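Local structure of uncharacterized protein (Shigella flexneri 5a str. M90T, 5EUR) at residues R52-I57 and K69-W74; D56-G61 and R87-A92. The protein is of unknown function; it is a small, mostly helical protein with a possible but unestablished link to glutathione S-transferases. All blocks are in the same frame, centred on the assembly; numbering follows the deposited sequence.

Contact 1: residues R52-I57 and K69-W74; sequences RILNDI and KYSRWW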
loop_
_atom_site.group_PDB
_atom_site.type_symbol
_atom_site.label_atom_id
_atom_site.label_comp_id
_atom_site.label_asym_id
_atom_site.label_seq_id
_atom_site.Cartn_x
_atom_site.Cartn_y
_atom_site.Cartn_z
ATOM N N ARG A 52 -17.280 -2.683 -6.622
ATOM C CA ARG A 52 -17.338 -2.860 -5.169
ATOM C C ARG A 52 -16.396 -1.898 -4.450
ATOM O O ARG A 52 -16.782 -1.212 -3.485
ATOM C CB ARG A 52 -16.987 -4.304 -4.793
ATOM C CG ARG A 52 -18.091 -5.332 -4.993
ATOM C CD ARG A 52 -17.593 -6.742 -4.599
ATOM N NE ARG A 52 -17.022 -6.767 -3.249
ATOM C CZ ARG A 52 -17.691 -7.089 -2.143
ATOM N NH1 ARG A 52 -18.967 -7.435 -2.209
ATOM N NH2 ARG A 52 -17.077 -7.073 -0.966
ATOM N N ILE A 53 -15.133 -1.868 -4.886
ATOM C CA ILE A 53 -14.161 -0.971 -4.266
ATOM C C ILE A 53 -14.683 0.460 -4.261
ATOM O O ILE A 53 -14.657 1.150 -3.235
ATOM C CB ILE A 53 -12.813 -1.059 -4.998
ATOM C CG1 ILE A 53 -12.180 -2.436 -4.777
ATOM C CG2 ILE A 53 -11.885 0.027 -4.508
ATOM C CD1 ILE A 53 -11.068 -2.739 -5.792
ATOM N N LEU A 54 -15.159 0.929 -5.418
ATOM C CA LEU A 54 -15.549 2.335 -5.526
ATOM C C LEU A 54 -16.829 2.627 -4.753
ATOM O O LEU A 54 -17.010 3.748 -4.272
ATOM C CB LEU A 54 -15.661 2.741 -6.995
ATOM C CG LEU A 54 -14.269 2.870 -7.649
ATOM C CD1 LEU A 54 -14.367 3.105 -9.146
ATOM C CD2 LEU A 54 -13.478 4.007 -6.989
ATOM N N ASN A 55 -17.719 1.648 -4.612
ATOM C CA ASN A 55 -18.852 1.863 -3.719
ATOM C C ASN A 55 -18.379 2.063 -2.282
ATOM O O ASN A 55 -18.908 2.915 -1.567
ATOM C CB ASN A 55 -19.848 0.709 -3.827
ATOM C CG ASN A 55 -20.793 0.860 -5.016
ATOM O OD1 ASN A 55 -21.180 1.976 -5.390
ATOM N ND2 ASN A 55 -21.197 -0.261 -5.589
ATOM N N ASP A 56 -17.359 1.317 -1.844
ATOM C CA ASP A 56 -16.850 1.544 -0.490
ATOM C C ASP A 56 -16.116 2.879 -0.364
ATOM O O ASP A 56 -16.171 3.534 0.696
ATOM C CB ASP A 56 -15.947 0.379 -0.087
ATOM C CG ASP A 56 -16.734 -0.897 0.115
ATOM O OD1 ASP A 56 -17.985 -0.819 0.277
ATOM O OD2 ASP A 56 -16.114 -1.970 0.093
ATOM N N ILE A 57 -15.417 3.292 -1.426
ATOM C CA ILE A 57 -14.776 4.604 -1.441
ATOM C C ILE A 57 -15.828 5.702 -1.302
ATOM O O ILE A 57 -15.696 6.611 -0.477
ATOM C CB ILE A 57 -13.944 4.766 -2.728
ATOM C CG1 ILE A 57 -12.778 3.772 -2.739
ATOM C CG2 ILE A 57 -13.468 6.201 -2.904
ATOM C CD1 ILE A 57 -11.890 3.848 -1.499
ATOM N N LYS A 69 -11.249 5.273 -16.034
ATOM C CA LYS A 69 -12.179 4.291 -16.574
ATOM C C LYS A 69 -12.928 3.552 -15.470
ATOM O O LYS A 69 -14.114 3.235 -15.623
ATOM C CB LYS A 69 -11.433 3.310 -17.489
ATOM C CG LYS A 69 -10.497 2.355 -16.764
ATOM C CD LYS A 69 -9.794 1.413 -17.732
ATOM C CE LYS A 69 -8.749 0.580 -16.999
ATOM N NZ LYS A 69 -8.000 -0.357 -17.902
ATOM N N TYR A 70 -12.259 3.267 -14.346
ATOM C CA TYR A 70 -12.944 2.590 -13.255
ATOM C C TYR A 70 -14.072 3.460 -12.720
ATOM O O TYR A 70 -15.162 2.956 -12.423
ATOM C CB TYR A 70 -11.953 2.238 -12.137
ATOM C CG TYR A 70 -10.887 1.271 -12.614
ATOM C CD1 TYR A 70 -11.199 -0.057 -12.887
ATOM C CD2 TYR A 70 -9.575 1.679 -12.793
ATOM C CE1 TYR A 70 -10.231 -0.949 -13.338
ATOM C CE2 TYR A 70 -8.609 0.794 -13.231
ATOM C CZ TYR A 70 -8.938 -0.509 -13.508
ATOM O OH TYR A 70 -7.957 -1.371 -13.962
ATOM N N SER A 71 -13.823 4.770 -12.604
ATOM C CA SER A 71 -14.889 5.674 -12.159
ATOM C C SER A 71 -16.032 5.766 -13.167
ATOM O O SER A 71 -17.202 5.828 -12.776
ATOM C CB SER A 71 -14.329 7.061 -11.890
ATOM O OG SER A 71 -13.489 7.037 -10.749
ATOM N N ARG A 72 -15.719 5.820 -14.458
ATOM C CA ARG A 72 -16.793 5.927 -15.443
ATOM C C ARG A 72 -17.649 4.664 -15.455
ATOM O O ARG A 72 -18.891 4.743 -15.472
ATOM C CB ARG A 72 -16.199 6.245 -16.818
ATOM C CG ARG A 72 -15.378 7.538 -16.795
ATOM C CD ARG A 72 -15.014 8.076 -18.177
ATOM N NE ARG A 72 -13.858 7.398 -18.761
ATOM C CZ ARG A 72 -12.595 7.772 -18.572
ATOM N NH1 ARG A 72 -12.313 8.824 -17.809
ATOM N NH2 ARG A 72 -11.612 7.090 -19.145
ATOM N N TRP A 73 -17.000 3.489 -15.398
ATOM C CA TRP A 73 -17.726 2.237 -15.213
ATOM C C TRP A 73 -18.621 2.294 -13.983
ATOM O O TRP A 73 -19.801 1.943 -14.050
ATOM C CB TRP A 73 -16.764 1.050 -15.067
ATOM C CG TRP A 73 -15.882 0.731 -16.219
ATOM C CD1 TRP A 73 -15.976 1.202 -17.496
ATOM C CD2 TRP A 73 -14.794 -0.211 -16.215
ATOM N NE1 TRP A 73 -14.993 0.632 -18.281
ATOM C CE2 TRP A 73 -14.255 -0.234 -17.515
ATOM C CE3 TRP A 73 -14.213 -1.017 -15.228
ATOM C CZ2 TRP A 73 -13.160 -1.037 -17.861
ATOM C CZ3 TRP A 73 -13.134 -1.832 -15.572
ATOM C CH2 TRP A 73 -12.613 -1.823 -16.878
ATOM N N TRP A 74 -18.068 2.730 -12.843
ATOM C CA TRP A 74 -18.838 2.731 -11.601
ATOM C C TRP A 74 -20.036 3.671 -11.696
ATOM O O TRP A 74 -21.130 3.338 -11.231
ATOM C CB TRP A 74 -17.924 3.125 -10.432
ATOM C CG TRP A 74 -18.628 3.486 -9.158
ATOM C CD1 TRP A 74 -19.172 2.635 -8.229
ATOM C CD2 TRP A 74 -18.872 4.812 -8.679
ATOM N NE1 TRP A 74 -19.714 3.361 -7.190
ATOM C CE2 TRP A 74 -19.553 4.697 -7.452
ATOM C CE3 TRP A 74 -18.567 6.089 -9.170
ATOM C CZ2 TRP A 74 -19.950 5.823 -6.705
ATOM C CZ3 TRP A 74 -18.962 7.204 -8.428
ATOM C CH2 TRP A 74 -19.636 7.057 -7.205
#
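The indole NE1 of Trp74 donates a hydrogen bond to Asn55 OD1 over 2.7 Å, with an N-H...O angle of 160°. OD1 lies close to the indole plane, and the bond is fairly straight at the hydrogen; the acceptor is met differently, because NE1 stands well above the amide's carbonyl plane. The amide and indole planes are turned 68° against each other. One face of the same indole receives Leu54: its CB sits 3.9 Å from the centroid of the five-membered ring, close enough to the normal for a CH-pi contact. With CG anti to the backbone N, the Trp74 ring reaches across to helix 47-59, its edge bonded and its face covered by consecutive residues. Beyond it, Leu54 CD1 reaches the backbone of helix 68-75, 3.4 Å from Tyr70 O, and also meets Tyr70 CB. The Tyr70 ring leads away, its OH bonded to Gly44 O, while Ser71 OG is hydrogen-bonded to Ala64 O and Tyr67 N in the segment before its helix. Segment axes 10.0 Å apart and 84° between directions describe a nearly perpendicular helix-helix packing within the helical part of the DUF6971 family region.

Contact 2: residues D56-G61 and R87-A92; sequences DIHAAG and RRRKEA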
loop_
_atom_site.group_PDB
_atom_site.type_symbol
_atom_site.label_atom_id
_atom_site.label_comp_id
_atom_site.label_asym_id
_atom_site.label_seq_id
_atom_site.Cartn_x
_atom_site.Cartn_y
_atom_site.Cartn_z
ATOM N N ASP A 56 -17.359 1.317 -1.844
ATOM C CA ASP A 56 -16.850 1.544 -0.490
ATOM C C ASP A 56 -16.116 2.879 -0.364
ATOM O O ASP A 56 -16.171 3.534 0.696
ATOM C CB ASP A 56 -15.947 0.379 -0.087
ATOM C CG ASP A 56 -16.734 -0.897 0.115
ATOM O OD1 ASP A 56 -17.985 -0.819 0.277
ATOM O OD2 ASP A 56 -16.114 -1.970 0.093
ATOM N N ILE A 57 -15.417 3.292 -1.426
ATOM C CA ILE A 57 -14.776 4.604 -1.441
ATOM C C ILE A 57 -15.828 5.702 -1.302
ATOM O O ILE A 57 -15.696 6.611 -0.477
ATOM C CB ILE A 57 -13.944 4.766 -2.728
ATOM C CG1 ILE A 57 -12.778 3.772 -2.739
ATOM C CG2 ILE A 57 -13.468 6.201 -2.904
ATOM C CD1 ILE A 57 -11.890 3.848 -1.499
ATOM N N HIS A 58 -16.900 5.609 -2.094
ATOM C CA HIS A 58 -17.986 6.584 -2.043
ATOM C C HIS A 58 -18.648 6.592 -0.674
ATOM O O HIS A 58 -18.893 7.661 -0.096
ATOM C CB HIS A 58 -19.004 6.242 -3.134
ATOM C CG HIS A 58 -20.091 7.261 -3.310
ATOM N ND1 HIS A 58 -19.875 8.490 -3.895
ATOM C CD2 HIS A 58 -21.414 7.201 -3.025
ATOM C CE1 HIS A 58 -21.022 9.154 -3.950
ATOM N NE2 HIS A 58 -21.966 8.400 -3.416
ATOM N N ALA A 59 -18.916 5.405 -0.132
ATOM C CA ALA A 59 -19.580 5.290 1.164
ATOM C C ALA A 59 -18.765 5.920 2.283
ATOM O O ALA A 59 -19.337 6.382 3.281
ATOM C CB ALA A 59 -19.847 3.822 1.484
ATOM N N ALA A 60 -17.434 5.919 2.158
ATOM C CA ALA A 60 -16.587 6.494 3.190
ATOM C C ALA A 60 -16.485 8.014 3.117
ATOM O O ALA A 60 -15.834 8.616 3.977
ATOM C CB ALA A 60 -15.188 5.875 3.109
ATOM N N GLY A 61 -17.086 8.649 2.119
ATOM C CA GLY A 61 -16.953 10.080 1.969
ATOM C C GLY A 61 -15.819 10.528 1.081
ATOM O O GLY A 61 -15.548 11.733 1.005
ATOM N N ARG A 87 -26.404 6.084 0.542
ATOM C CA ARG A 87 -26.987 6.138 1.881
ATOM C C ARG A 87 -25.906 6.104 2.949
ATOM O O ARG A 87 -25.932 6.892 3.909
ATOM C CB ARG A 87 -27.950 4.969 2.076
ATOM C CG ARG A 87 -29.286 5.176 1.405
ATOM C CD ARG A 87 -30.134 3.921 1.457
ATOM N NE ARG A 87 -30.524 3.554 2.817
ATOM C CZ ARG A 87 -31.647 3.953 3.413
ATOM N NH1 ARG A 87 -32.495 4.745 2.775
ATOM N NH2 ARG A 87 -31.924 3.559 4.648
ATOM N N ARG A 88 -24.934 5.194 2.788
ATOM C CA ARG A 88 -23.825 5.123 3.739
ATOM C C ARG A 88 -23.020 6.424 3.745
ATOM O O ARG A 88 -22.613 6.905 4.809
ATOM C CB ARG A 88 -22.952 3.913 3.384
ATOM C CG ARG A 88 -23.708 2.577 3.526
ATOM C CD ARG A 88 -22.908 1.341 3.092
ATOM N NE ARG A 88 -21.540 1.277 3.588
ATOM C CZ ARG A 88 -20.511 0.821 2.877
ATOM N NH1 ARG A 88 -20.689 0.394 1.630
ATOM N NH2 ARG A 88 -19.301 0.795 3.415
ATOM N N ARG A 89 -22.822 7.026 2.564
ATOM C CA ARG A 89 -22.095 8.286 2.459
ATOM C C ARG A 89 -22.812 9.402 3.203
ATOM O O ARG A 89 -22.177 10.183 3.917
ATOM C CB ARG A 89 -21.911 8.665 0.989
ATOM C CG ARG A 89 -21.103 9.933 0.748
ATOM C CD ARG A 89 -21.081 10.251 -0.744
ATOM N NE ARG A 89 -20.329 11.458 -1.086
ATOM C CZ ARG A 89 -19.014 11.491 -1.318
ATOM N NH1 ARG A 89 -18.286 10.377 -1.235
ATOM N NH2 ARG A 89 -18.429 12.642 -1.635
ATOM N N LYS A 90 -24.136 9.500 3.046
ATOM C CA LYS A 90 -24.875 10.539 3.759
ATOM C C LYS A 90 -24.782 10.330 5.263
ATOM O O LYS A 90 -24.678 11.302 6.030
ATOM C CB LYS A 90 -26.335 10.561 3.300
ATOM C CG LYS A 90 -26.547 11.173 1.917
ATOM C CD LYS A 90 -28.024 11.176 1.537
ATOM C CE LYS A 90 -28.289 12.073 0.341
ATOM N NZ LYS A 90 -28.107 11.369 -0.958
ATOM N N GLU A 91 -24.795 9.071 5.711
ATOM C CA GLU A 91 -24.596 8.812 7.136
ATOM C C GLU A 91 -23.209 9.264 7.585
ATOM O O GLU A 91 -23.052 9.845 8.670
ATOM C CB GLU A 91 -24.802 7.331 7.441
ATOM C CG GLU A 91 -26.223 6.835 7.235
ATOM C CD GLU A 91 -26.321 5.320 7.286
ATOM O OE1 GLU A 91 -25.287 4.659 7.525
ATOM O OE2 GLU A 91 -27.434 4.788 7.086
ATOM N N ALA A 92 -22.193 9.039 6.746
ATOM C CA ALA A 92 -20.839 9.488 7.065
ATOM C C ALA A 92 -20.771 11.009 7.177
ATOM O O ALA A 92 -20.160 11.543 8.110
ATOM C CB ALA A 92 -19.856 8.980 6.010
#
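A Schellman motif closes helix 47-59 where it meets helix 79-99, with Gly61 at positive phi (92°) making the turn. His58 O, at this C-terminal end, accepts from Gly61 N and also from Arg89 NH1. The arginine bond is 3.0 Å long, arrives in the carbonyl plane on a lone pair, and leaves close to the guanidinium plane. Arg89 gets there as an extended chain, CG anti to the backbone N (chi1 -177°), and its NH1 has a second acceptor in Leu62 O, just after the turn. On the way it passes over the imidazole of His58: CD lies 3.5 Å from the ring centroid, and the guanidinium stacks on the ring with planes 13° apart and centres 4.5 Å apart. His58 NE2 is hydrogen-bonded to Glu86 OE1, about one turn earlier on the arginine's helix.

Ala59 touches both arginines. Its O takes a CA-H...O contact from Arg89 CA at 3.5 Å, while its CB rests over the centre of the Arg88 guanidinium, 3.4 Å from CZ. Arg88 bends at chi3 to lay that flat group on the methyl, and NH1 then reaches Asp56 OD1 in a long salt bridge of 3.3 Å, nearly straight at the hydrogen. Asp56 OD2 is engaged by Leu8 N, so the carboxylate also ties in the N-terminal segment.

The Arg89 guanidinium thus meets the C-terminal carbonyl of His58 and would probably offset the negative end of the helix dipole, while Arg88 balances the charge of Asp56. The Glu86 bond could favour a protonated imidazole, whereas the stacked Arg89 would oppose it, so the balance is open.

In the fold
Helix 47-59 is the element common to both contacts, which lie about 13 Å apart between centres and share Asp56 and Ile57. Contact 1 packs its middle turns against helix 68-75; contact 2 joins its C-terminal end to helix 79-99, the next helix in the chain. The first segments overlap on this helix, and the partners lie on successively later helices, across 11 and then 25 intervening residues. The contacts also touch directly, since Trp74 CH2 lies 3.6 Å from His58 ND1, with the two ring planes at about 55°. Three consecutive helices are thereby packed into one unit inside a single family region, contact 1 more deeply buried than contact 2.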